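PDB 2NS6: mobilization protein A from Pseudomonas aeruginosa, which nicks one DNA strand at the plasmid's origin of transfer, as the relaxase of the relaxosome, so that the strand can be passed on during conjugation. Local coordinates for residues A1-T9 with W164-W172; R69-V80 with E116-E126. One frame throughout, in Å; residues are numbered along the deposited sequence.

Contact 1 of 2, residues A1-T9 with W164-W172; sequences AIYHLTAKT and WLEQTREAW
R169 and L5 join the helix 164-172 to the edge strand 5-9 through one carbonyl oxygen, a worked example of how one arginine can bind a strand carbonyl and a carboxylate of its own helix. Beyond CB, the R169 side chain first meets apolar carbon: CG lies 4.1 Å from CD2 of L5. From CG to NE the chain is fully extended (chi2 173°, chi3 171°), which carries the guanidinium up to the strand backbone. There NE donates to O of L5 at 2.8 Å and NH2 donates to the same O at 2.9 Å, a side-on grip by two nitrogens on a single acceptor lying at the edge of the guanidinium, close to its plane. CE1 of H4 lies over one face, 3.3 Å from NH2, and CD1 of L165 over the opposite one. The remaining nitrogen, NH1, turns back to its own helix and forms a salt bridge with E166, through a weak hydrogen bond to OE1.

Next to this polar link the L5 side chain points toward the helix, its CD1 resting 3.8 Å from CB of W172 and also touching CG2 of T168. W172 reaches past it until the edge of its indole meets O of Y3, with CD1 at 3.1 Å. At the other end CB of A7 sits at the edge of the W164 ring, in its plane, 4.0 Å from CZ3. F76 and F94 meet W172 from the sheet and from helix 84-99, so the contact belongs to the layer where helices cover one face of the antiparallel sheet. Two N-H groups on one oxygen probably fix the rotation of the guanidinium; the weak bond to E166 adds less, though its charge probably partly balances that of R169.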
loop_
_atom_site.group_PDB
_atom_site.type_symbol
_atom_site.label_atom_id
_atom_site.label_comp_id
_atom_site.label_asym_id
_atom_site.label_seq_id
_atom_site.Cartn_x
_atom_site.Cartn_y
_atom_site.Cartn_z
ATOM N N ALA A 1 5.292 -23.356 4.197
ATOM C CA ALA A 1 6.576 -22.821 3.659
ATOM C C ALA A 1 6.764 -21.374 4.103
ATOM O O ALA A 1 5.894 -20.801 4.762
ATOM C CB ALA A 1 6.579 -22.907 2.136
ATOM N N ILE A 2 7.906 -20.790 3.753
ATOM C CA ILE A 2 8.193 -19.406 4.113
ATOM C C ILE A 2 7.956 -18.474 2.924
ATOM O O ILE A 2 8.426 -18.733 1.816
ATOM C CB ILE A 2 9.667 -19.248 4.604
ATOM C CG1 ILE A 2 9.824 -19.872 5.995
ATOM C CG2 ILE A 2 10.073 -17.778 4.620
ATOM C CD1 ILE A 2 8.933 -19.255 7.065
ATOM N N TYR A 3 7.204 -17.402 3.155
ATOM C CA TYR A 3 6.928 -16.430 2.109
ATOM C C TYR A 3 7.520 -15.120 2.590
ATOM O O TYR A 3 6.863 -14.335 3.271
ATOM C CB TYR A 3 5.420 -16.316 1.864
ATOM C CG TYR A 3 4.814 -17.647 1.471
ATOM C CD1 TYR A 3 4.111 -18.418 2.404
ATOM C CD2 TYR A 3 5.038 -18.187 0.199
ATOM C CE1 TYR A 3 3.656 -19.693 2.083
ATOM C CE2 TYR A 3 4.589 -19.464 -0.130
ATOM C CZ TYR A 3 3.901 -20.211 0.820
ATOM O OH TYR A 3 3.482 -21.490 0.519
ATOM N N HIS A 4 8.781 -14.910 2.229
ATOM C CA HIS A 4 9.536 -13.739 2.633
ATOM C C HIS A 4 8.835 -12.407 2.376
ATOM O O HIS A 4 8.125 -12.243 1.386
ATOM C CB HIS A 4 10.906 -13.759 1.953
ATOM C CG HIS A 4 11.890 -12.808 2.554
ATOM N ND1 HIS A 4 12.001 -12.617 3.917
ATOM C CD2 HIS A 4 12.822 -12.009 1.985
ATOM C CE1 HIS A 4 12.959 -11.739 4.159
ATOM N NE2 HIS A 4 13.473 -11.354 3.005
ATOM N N LEU A 5 9.049 -11.465 3.287
ATOM C CA LEU A 5 8.462 -10.134 3.197
ATOM C C LEU A 5 9.508 -9.101 3.594
ATOM O O LEU A 5 10.223 -9.286 4.579
ATOM C CB LEU A 5 7.250 -10.040 4.122
ATOM C CG LEU A 5 6.518 -8.699 4.254
ATOM C CD1 LEU A 5 5.066 -8.949 4.649
ATOM C CD2 LEU A 5 7.209 -7.821 5.294
ATOM N N THR A 6 9.608 -8.023 2.822
ATOM C CA THR A 6 10.566 -6.958 3.118
ATOM C C THR A 6 9.810 -5.641 3.121
ATOM O O THR A 6 8.628 -5.602 2.789
ATOM C CB THR A 6 11.682 -6.875 2.055
ATOM O OG1 THR A 6 11.094 -6.633 0.775
ATOM C CG2 THR A 6 12.476 -8.184 1.992
ATOM N N ALA A 7 10.488 -4.560 3.485
ATOM C CA ALA A 7 9.837 -3.258 3.524
ATOM C C ALA A 7 10.840 -2.115 3.524
ATOM O O ALA A 7 11.959 -2.272 4.000
ATOM C CB ALA A 7 8.948 -3.167 4.757
ATOM N N LYS A 8 10.429 -0.969 2.989
ATOM C CA LYS A 8 11.273 0.221 2.942
ATOM C C LYS A 8 10.413 1.472 2.736
ATOM O O LYS A 8 9.303 1.384 2.209
ATOM C CB LYS A 8 12.300 0.107 1.816
ATOM C CG LYS A 8 11.702 -0.193 0.457
ATOM C CD LYS A 8 12.725 -0.000 -0.652
ATOM C CE LYS A 8 13.954 -0.854 -0.422
ATOM N NZ LYS A 8 13.584 -2.290 -0.245
ATOM N N THR A 9 10.927 2.630 3.153
ATOM C CA THR A 9 10.202 3.897 3.024
ATOM C C THR A 9 10.716 4.719 1.835
ATOM O O THR A 9 11.868 4.582 1.431
ATOM C CB THR A 9 10.346 4.755 4.315
ATOM O OG1 THR A 9 10.082 3.943 5.470
ATOM C CG2 THR A 9 9.354 5.921 4.300
ATOM N N TRP A 164 7.938 -3.727 14.328
ATOM C CA TRP A 164 6.964 -3.781 13.238
ATOM C C TRP A 164 7.296 -4.759 12.109
ATOM O O TRP A 164 6.420 -5.472 11.630
ATOM C CB TRP A 164 6.752 -2.390 12.640
ATOM C CG TRP A 164 5.652 -2.370 11.615
ATOM C CD1 TRP A 164 4.311 -2.289 11.849
ATOM C CD2 TRP A 164 5.807 -2.478 10.197
ATOM N NE1 TRP A 164 3.619 -2.341 10.661
ATOM C CE2 TRP A 164 4.514 -2.459 9.631
ATOM C CE3 TRP A 164 6.917 -2.600 9.348
ATOM C CZ2 TRP A 164 4.296 -2.546 8.252
ATOM C CZ3 TRP A 164 6.700 -2.689 7.975
ATOM C CH2 TRP A 164 5.396 -2.662 7.443
ATOM N N LEU A 165 8.556 -4.790 11.682
ATOM C CA LEU A 165 8.965 -5.668 10.592
ATOM C C LEU A 165 8.684 -7.146 10.859
ATOM O O LEU A 165 8.019 -7.804 10.061
ATOM C CB LEU A 165 10.447 -5.462 10.276
ATOM C CG LEU A 165 11.059 -6.418 9.241
ATOM C CD1 LEU A 165 10.202 -6.448 7.990
ATOM C CD2 LEU A 165 12.487 -5.985 8.914
ATOM N N GLU A 166 9.174 -7.669 11.980
ATOM C CA GLU A 166 8.947 -9.075 12.294
ATOM C C GLU A 166 7.477 -9.341 12.622
ATOM O O GLU A 166 6.931 -10.384 12.262
ATOM C CB GLU A 166 9.867 -9.509 13.438
ATOM C CG GLU A 166 11.337 -9.445 13.037
ATOM C CD GLU A 166 11.684 -10.448 11.939
ATOM O OE1 GLU A 166 12.636 -10.193 11.168
ATOM O OE2 GLU A 166 11.010 -11.500 11.853
ATOM N N GLN A 167 6.837 -8.391 13.296
ATOM C CA GLN A 167 5.425 -8.528 13.622
ATOM C C GLN A 167 4.620 -8.621 12.329
ATOM O O GLN A 167 3.625 -9.337 12.254
ATOM C CB GLN A 167 4.944 -7.323 14.430
ATOM C CG GLN A 167 4.933 -7.527 15.938
ATOM C CD GLN A 167 4.794 -6.218 16.698
ATOM O OE1 GLN A 167 4.119 -5.285 16.239
ATOM N NE2 GLN A 167 5.425 -6.142 17.871
ATOM N N THR A 168 5.049 -7.892 11.308
ATOM C CA THR A 168 4.337 -7.912 10.037
ATOM C C THR A 168 4.585 -9.258 9.360
ATOM O O THR A 168 3.677 -9.858 8.782
ATOM C CB THR A 168 4.794 -6.731 9.157
ATOM O OG1 THR A 168 4.531 -5.503 9.860
ATOM C CG2 THR A 168 4.036 -6.708 7.835
ATOM N N ARG A 169 5.815 -9.744 9.468
ATOM C CA ARG A 169 6.182 -11.035 8.899
ATOM C C ARG A 169 5.383 -12.147 9.563
ATOM O O ARG A 169 4.910 -13.060 8.892
ATOM C CB ARG A 169 7.681 -11.265 9.078
ATOM C CG ARG A 169 8.496 -10.450 8.110
ATOM C CD ARG A 169 9.973 -10.543 8.383
ATOM N NE ARG A 169 10.723 -9.920 7.305
ATOM C CZ ARG A 169 12.041 -9.755 7.302
ATOM N NH1 ARG A 169 12.767 -10.167 8.333
ATOM N NH2 ARG A 169 12.631 -9.179 6.260
ATOM N N GLU A 170 5.217 -12.067 10.881
ATOM C CA GLU A 170 4.449 -13.083 11.591
ATOM C C GLU A 170 2.988 -12.983 11.175
ATOM O O GLU A 170 2.285 -13.990 11.073
ATOM C CB GLU A 170 4.554 -12.888 13.102
ATOM C CG GLU A 170 3.824 -13.962 13.894
ATOM C CD GLU A 170 3.830 -13.705 15.386
ATOM O OE1 GLU A 170 3.343 -14.577 16.137
ATOM O OE2 GLU A 170 4.317 -12.632 15.809
ATOM N N ALA A 171 2.530 -11.757 10.942
ATOM C CA ALA A 171 1.153 -11.529 10.526
ATOM C C ALA A 171 0.950 -12.090 9.121
ATOM O O ALA A 171 -0.038 -12.777 8.855
ATOM C CB ALA A 171 0.834 -10.040 10.562
ATOM N N TRP A 172 1.890 -11.810 8.224
ATOM C CA TRP A 172 1.794 -12.308 6.855
ATOM C C TRP A 172 1.757 -13.834 6.867
ATOM O O TRP A 172 0.943 -14.447 6.169
ATOM C CB TRP A 172 2.981 -11.819 6.016
ATOM C CG TRP A 172 3.057 -12.430 4.631
ATOM C CD1 TRP A 172 4.139 -13.042 4.074
ATOM C CD2 TRP A 172 2.007 -12.510 3.652
ATOM N NE1 TRP A 172 3.834 -13.506 2.816
ATOM C CE2 TRP A 172 2.532 -13.195 2.531
ATOM C CE3 TRP A 172 0.676 -12.076 3.617
ATOM C CZ2 TRP A 172 1.773 -13.456 1.380
ATOM C CZ3 TRP A 172 -0.083 -12.336 2.470
ATOM C CH2 TRP A 172 0.471 -13.022 1.367
#

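Contact 2 of 2, residues R69-V80 with E116-E126; sequences RLFKEVEFALPV and ENPHCHLMISE. With MN (manganese (II) ion), chain B.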
loop_
_atom_site.group_PDB
_atom_site.type_symbol
_atom_site.label_atom_id
_atom_site.label_comp_id
_atom_site.label_asym_id
_atom_site.label_seq_id
_atom_site.Cartn_x
_atom_site.Cartn_y
_atom_site.Cartn_z
ATOM N N ARG A 69 7.716 11.314 4.705
ATOM C CA ARG A 69 7.596 9.939 4.218
ATOM C C ARG A 69 6.439 9.825 3.227
ATOM O O ARG A 69 5.269 9.824 3.619
ATOM C CB ARG A 69 7.361 8.994 5.405
ATOM C CG ARG A 69 8.430 9.074 6.499
ATOM C CD ARG A 69 7.890 8.608 7.857
ATOM N NE ARG A 69 7.529 7.187 7.882
ATOM C CZ ARG A 69 8.406 6.186 7.942
ATOM N NH1 ARG A 69 9.711 6.441 7.982
ATOM N NH2 ARG A 69 7.977 4.929 7.977
ATOM N N LEU A 70 6.769 9.733 1.943
ATOM C CA LEU A 70 5.757 9.620 0.896
ATOM C C LEU A 70 4.938 8.334 1.019
ATOM O O LEU A 70 3.726 8.334 0.786
ATOM C CB LEU A 70 6.421 9.677 -0.484
ATOM C CG LEU A 70 7.100 11.008 -0.846
ATOM C CD1 LEU A 70 7.980 10.802 -2.058
ATOM C CD2 LEU A 70 6.039 12.089 -1.121
ATOM N N PHE A 71 5.602 7.243 1.391
ATOM C CA PHE A 71 4.920 5.964 1.546
ATOM C C PHE A 71 5.866 4.883 2.061
ATOM O O PHE A 71 7.083 5.024 2.000
ATOM C CB PHE A 71 4.312 5.526 0.207
ATOM C CG PHE A 71 5.328 5.311 -0.869
ATOM C CD1 PHE A 71 6.014 4.103 -0.964
ATOM C CD2 PHE A 71 5.645 6.332 -1.755
ATOM C CE1 PHE A 71 7.001 3.918 -1.924
ATOM C CE2 PHE A 71 6.631 6.160 -2.721
ATOM C CZ PHE A 71 7.313 4.952 -2.806
ATOM N N LYS A 72 5.278 3.812 2.578
ATOM C CA LYS A 72 6.006 2.662 3.092
ATOM C C LYS A 72 5.693 1.535 2.109
ATOM O O LYS A 72 4.546 1.087 2.001
ATOM C CB LYS A 72 5.489 2.296 4.484
ATOM C CG LYS A 72 6.195 1.117 5.163
ATOM C CD LYS A 72 7.624 1.457 5.541
ATOM C CE LYS A 72 8.278 0.348 6.350
ATOM N NZ LYS A 72 7.723 0.262 7.735
ATOM N N GLU A 73 6.712 1.094 1.387
ATOM C CA GLU A 73 6.558 0.031 0.402
ATOM C C GLU A 73 6.823 -1.330 1.020
ATOM O O GLU A 73 7.872 -1.558 1.622
ATOM C CB GLU A 73 7.522 0.259 -0.757
ATOM C CG GLU A 73 7.605 -0.895 -1.749
ATOM C CD GLU A 73 8.398 -0.520 -2.984
ATOM O OE1 GLU A 73 9.541 -0.043 -2.829
ATOM O OE2 GLU A 73 7.872 -0.702 -4.106
ATOM N N VAL A 74 5.872 -2.236 0.867
ATOM C CA VAL A 74 6.016 -3.578 1.405
ATOM C C VAL A 74 5.962 -4.573 0.248
ATOM O O VAL A 74 5.176 -4.400 -0.687
ATOM C CB VAL A 74 4.888 -3.903 2.407
ATOM C CG1 VAL A 74 5.114 -5.279 3.014
ATOM C CG2 VAL A 74 4.838 -2.849 3.505
ATOM N N GLU A 75 6.809 -5.599 0.307
ATOM C CA GLU A 75 6.844 -6.625 -0.737
ATOM C C GLU A 75 6.819 -8.016 -0.125
ATOM O O GLU A 75 7.595 -8.319 0.785
ATOM C CB GLU A 75 8.096 -6.494 -1.607
ATOM C CG GLU A 75 7.998 -7.304 -2.900
ATOM C CD GLU A 75 9.204 -7.136 -3.808
ATOM O OE1 GLU A 75 9.728 -6.007 -3.909
ATOM O OE2 GLU A 75 9.614 -8.134 -4.437
ATOM N N PHE A 76 5.932 -8.867 -0.626
ATOM C CA PHE A 76 5.832 -10.224 -0.105
ATOM C C PHE A 76 5.488 -11.247 -1.183
ATOM O O PHE A 76 4.696 -10.976 -2.082
ATOM C CB PHE A 76 4.801 -10.282 1.032
ATOM C CG PHE A 76 3.513 -9.556 0.745
ATOM C CD1 PHE A 76 3.446 -8.166 0.807
ATOM C CD2 PHE A 76 2.368 -10.262 0.397
ATOM C CE1 PHE A 76 2.257 -7.496 0.536
ATOM C CE2 PHE A 76 1.172 -9.599 0.125
ATOM C CZ PHE A 76 1.119 -8.214 0.188
ATOM N N ALA A 77 6.106 -12.420 -1.095
ATOM C CA ALA A 77 5.863 -13.485 -2.057
ATOM C C ALA A 77 4.504 -14.119 -1.779
ATOM O O ALA A 77 4.060 -14.166 -0.630
ATOM C CB ALA A 77 6.971 -14.545 -1.957
ATOM N N LEU A 78 3.852 -14.602 -2.832
ATOM C CA LEU A 78 2.538 -15.245 -2.720
ATOM C C LEU A 78 2.656 -16.762 -2.940
ATOM O O LEU A 78 3.445 -17.213 -3.765
ATOM C CB LEU A 78 1.577 -14.652 -3.758
ATOM C CG LEU A 78 1.165 -13.185 -3.578
ATOM C CD1 LEU A 78 0.454 -12.693 -4.822
ATOM C CD2 LEU A 78 0.258 -13.051 -2.348
ATOM N N PRO A 79 1.875 -17.569 -2.198
ATOM C CA PRO A 79 1.942 -19.026 -2.368
ATOM C C PRO A 79 1.564 -19.426 -3.796
ATOM O O PRO A 79 0.498 -19.038 -4.290
ATOM C CB PRO A 79 0.932 -19.540 -1.344
ATOM C CG PRO A 79 0.963 -18.489 -0.273
ATOM C CD PRO A 79 0.981 -17.212 -1.081
ATOM N N VAL A 80 2.427 -20.196 -4.460
ATOM C CA VAL A 80 2.161 -20.622 -5.838
ATOM C C VAL A 80 1.021 -21.617 -5.998
ATOM O O VAL A 80 0.428 -21.707 -7.072
ATOM C CB VAL A 80 3.411 -21.257 -6.505
ATOM C CG1 VAL A 80 4.322 -20.170 -7.065
ATOM C CG2 VAL A 80 4.160 -22.112 -5.500
ATOM N N GLU A 116 6.641 -18.650 -11.512
ATOM C CA GLU A 116 6.997 -19.481 -10.369
ATOM C C GLU A 116 7.233 -18.609 -9.142
ATOM O O GLU A 116 7.523 -19.117 -8.059
ATOM C CB GLU A 116 8.274 -20.280 -10.671
ATOM C CG GLU A 116 8.177 -21.209 -11.875
ATOM C CD GLU A 116 7.545 -22.552 -11.541
ATOM O OE1 GLU A 116 8.175 -23.349 -10.810
ATOM O OE2 GLU A 116 6.414 -22.810 -12.010
ATOM N N ASN A 117 7.105 -17.295 -9.310
ATOM C CA ASN A 117 7.334 -16.382 -8.198
ATOM C C ASN A 117 6.328 -15.223 -8.114
ATOM O O ASN A 117 6.700 -14.055 -8.225
ATOM C CB ASN A 117 8.771 -15.836 -8.272
ATOM C CG ASN A 117 9.820 -16.944 -8.289
ATOM O OD1 ASN A 117 9.957 -17.706 -7.327
ATOM N ND2 ASN A 117 10.560 -17.041 -9.390
ATOM N N PRO A 118 5.034 -15.539 -7.937
ATOM C CA PRO A 118 4.013 -14.491 -7.837
ATOM C C PRO A 118 4.295 -13.676 -6.580
ATOM O O PRO A 118 4.591 -14.241 -5.528
ATOM C CB PRO A 118 2.713 -15.283 -7.714
ATOM C CG PRO A 118 3.011 -16.543 -8.455
ATOM C CD PRO A 118 4.409 -16.870 -7.982
ATOM N N HIS A 119 4.222 -12.354 -6.683
ATOM C CA HIS A 119 4.476 -11.498 -5.527
ATOM C C HIS A 119 3.581 -10.262 -5.516
ATOM O O HIS A 119 2.957 -9.914 -6.524
ATOM C CB HIS A 119 5.955 -11.082 -5.480
ATOM C CG HIS A 119 6.445 -10.449 -6.743
ATOM N ND1 HIS A 119 6.706 -11.177 -7.882
ATOM C CD2 HIS A 119 6.702 -9.155 -7.053
ATOM C CE1 HIS A 119 7.100 -10.359 -8.843
ATOM N NE2 HIS A 119 7.106 -9.127 -8.365
ATOM N N CYS A 120 3.532 -9.594 -4.368
ATOM C CA CYS A 120 2.693 -8.415 -4.207
ATOM C C CYS A 120 3.449 -7.162 -3.766
ATOM O O CYS A 120 4.245 -7.210 -2.831
ATOM C CB CYS A 120 1.587 -8.721 -3.194
ATOM S SG CYS A 120 0.477 -7.334 -2.874
ATOM N N HIS A 121 3.213 -6.046 -4.449
ATOM C CA HIS A 121 3.848 -4.779 -4.083
ATOM C C HIS A 121 2.738 -3.969 -3.419
ATOM O O HIS A 121 1.644 -3.860 -3.959
ATOM C CB HIS A 121 4.359 -4.035 -5.321
ATOM C CG HIS A 121 5.553 -4.670 -5.963
ATOM N ND1 HIS A 121 6.846 -4.348 -5.614
ATOM C CD2 HIS A 121 5.648 -5.613 -6.931
ATOM C CE1 HIS A 121 7.687 -5.064 -6.343
ATOM N NE2 HIS A 121 6.985 -5.838 -7.149
ATOM N N LEU A 122 3.010 -3.410 -2.247
ATOM C CA LEU A 122 1.987 -2.647 -1.550
ATOM C C LEU A 122 2.558 -1.366 -0.967
ATOM O O LEU A 122 3.477 -1.401 -0.149
ATOM C CB LEU A 122 1.363 -3.524 -0.451
ATOM C CG LEU A 122 0.255 -3.069 0.510
ATOM C CD1 LEU A 122 0.895 -2.663 1.801
ATOM C CD2 LEU A 122 -0.604 -1.966 -0.070
ATOM N N MET A 123 2.042 -0.229 -1.415
ATOM C CA MET A 123 2.516 1.036 -0.885
ATOM C C MET A 123 1.453 1.614 0.025
ATOM O O MET A 123 0.272 1.685 -0.325
ATOM C CB MET A 123 2.910 2.005 -2.012
ATOM C CG MET A 123 2.020 2.014 -3.226
ATOM S SD MET A 123 2.830 2.741 -4.724
ATOM C CE MET A 123 2.935 4.508 -4.277
ATOM N N ILE A 124 1.894 1.988 1.219
ATOM C CA ILE A 124 1.025 2.530 2.254
ATOM C C ILE A 124 1.375 3.955 2.610
ATOM O O ILE A 124 2.529 4.265 2.916
ATOM C CB ILE A 124 1.148 1.710 3.536
ATOM C CG1 ILE A 124 1.025 0.224 3.206
ATOM C CG2 ILE A 124 0.095 2.147 4.538
ATOM C CD1 ILE A 124 1.131 -0.661 4.421
ATOM N N SER A 125 0.371 4.824 2.564
ATOM C CA SER A 125 0.546 6.229 2.914
ATOM C C SER A 125 0.307 6.321 4.415
ATOM O O SER A 125 -0.720 5.855 4.915
ATOM C CB SER A 125 -0.484 7.087 2.180
ATOM O OG SER A 125 -0.518 8.398 2.714
ATOM N N GLU A 126 1.250 6.920 5.132
ATOM C CA GLU A 126 1.129 7.045 6.577
ATOM C C GLU A 126 0.316 8.252 7.018
ATOM O O GLU A 126 0.756 9.039 7.859
ATOM C CB GLU A 126 2.519 7.073 7.213
ATOM C CG GLU A 126 3.215 5.724 7.175
ATOM C CD GLU A 126 4.711 5.850 7.364
ATOM O OE1 GLU A 126 5.261 5.171 8.252
ATOM O OE2 GLU A 126 5.328 6.631 6.614
HETATM MN MN MN B . 7.294 -7.028 -9.197
HETATM O O HOH W 1 3.854 7.644 4.437
HETATM O O HOH W 2 1.683 9.700 2.229
HETATM O O HOH W 3 7.842 -8.213 -11.176
#
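F76 sets CG between its backbone N and carbonyl carbon (chi1 45°), while C120 holds SG anti to the backbone N (chi1 179°). The ring thus lies over C120, whose CB stands 3.7 Å from the ring centroid; SG approaches obliquely, a Cys sulfur-aromatic contact. On the opposite face of the sheet, H119 ND1 donates an almost straight bond (171°) to O of N117, in the ring plane. That bond fixes the ring's rotation and leaves NE2 to bind manganese at 2.3 Å. H121 NE2 binds the same ion at 2.4 Å, and H111 and a water complete the ligands seen.

Strands 71-77 and 117-124 are antiparallel neighbours in the five-stranded sheet of this MobA/MobL relaxase. H119-C120-H121 is the HUH (histidine-hydrophobe-histidine) motif of relaxases; Y24, probably the nucleophile that becomes linked to DNA, has its side chain about 6 Å from that of H121. Pairs K72-I124, V74-L122 and F76-C120 are hydrogen-bonded, their side chains turned from the metal. On the metal face E75 runs alongside H121, its CG over one face of the imidazole, while E73 is held by K21. Further along, CE of M123 lies over one face of the F71 ring in a CH-pi contact, part of a Met-aromatic pair. Beyond the strands R69 forms a salt bridge with E126, NE to OE2 at 2.6 Å and NH2 to OE1 at 2.7 Å, both on the syn side; OE2 is tilted from the guanidinium plane.

From the N terminus, the chain enters the edge strand 5-10, which is joined first by strand 71-77 and, after 154 intervening residues, by helix 164-181, where contact 1 closes its loop. Within that loop lies the smaller one of contact 2, closed when strand 117-124 pairs with strand 71-77 after 35 residues; the two are nested and do not cross. They meet in the sheet, since strand 5-10 is the other neighbour of 71-77: K8 O lies 2.7 Å from E73 N, a probable hydrogen bond. W172 CZ2 also packs against A77 O. Together they tie helix 164-181, edge strand 5-10, strand 71-77 and strand 117-124, which supplies two of the three metal-binding histidines.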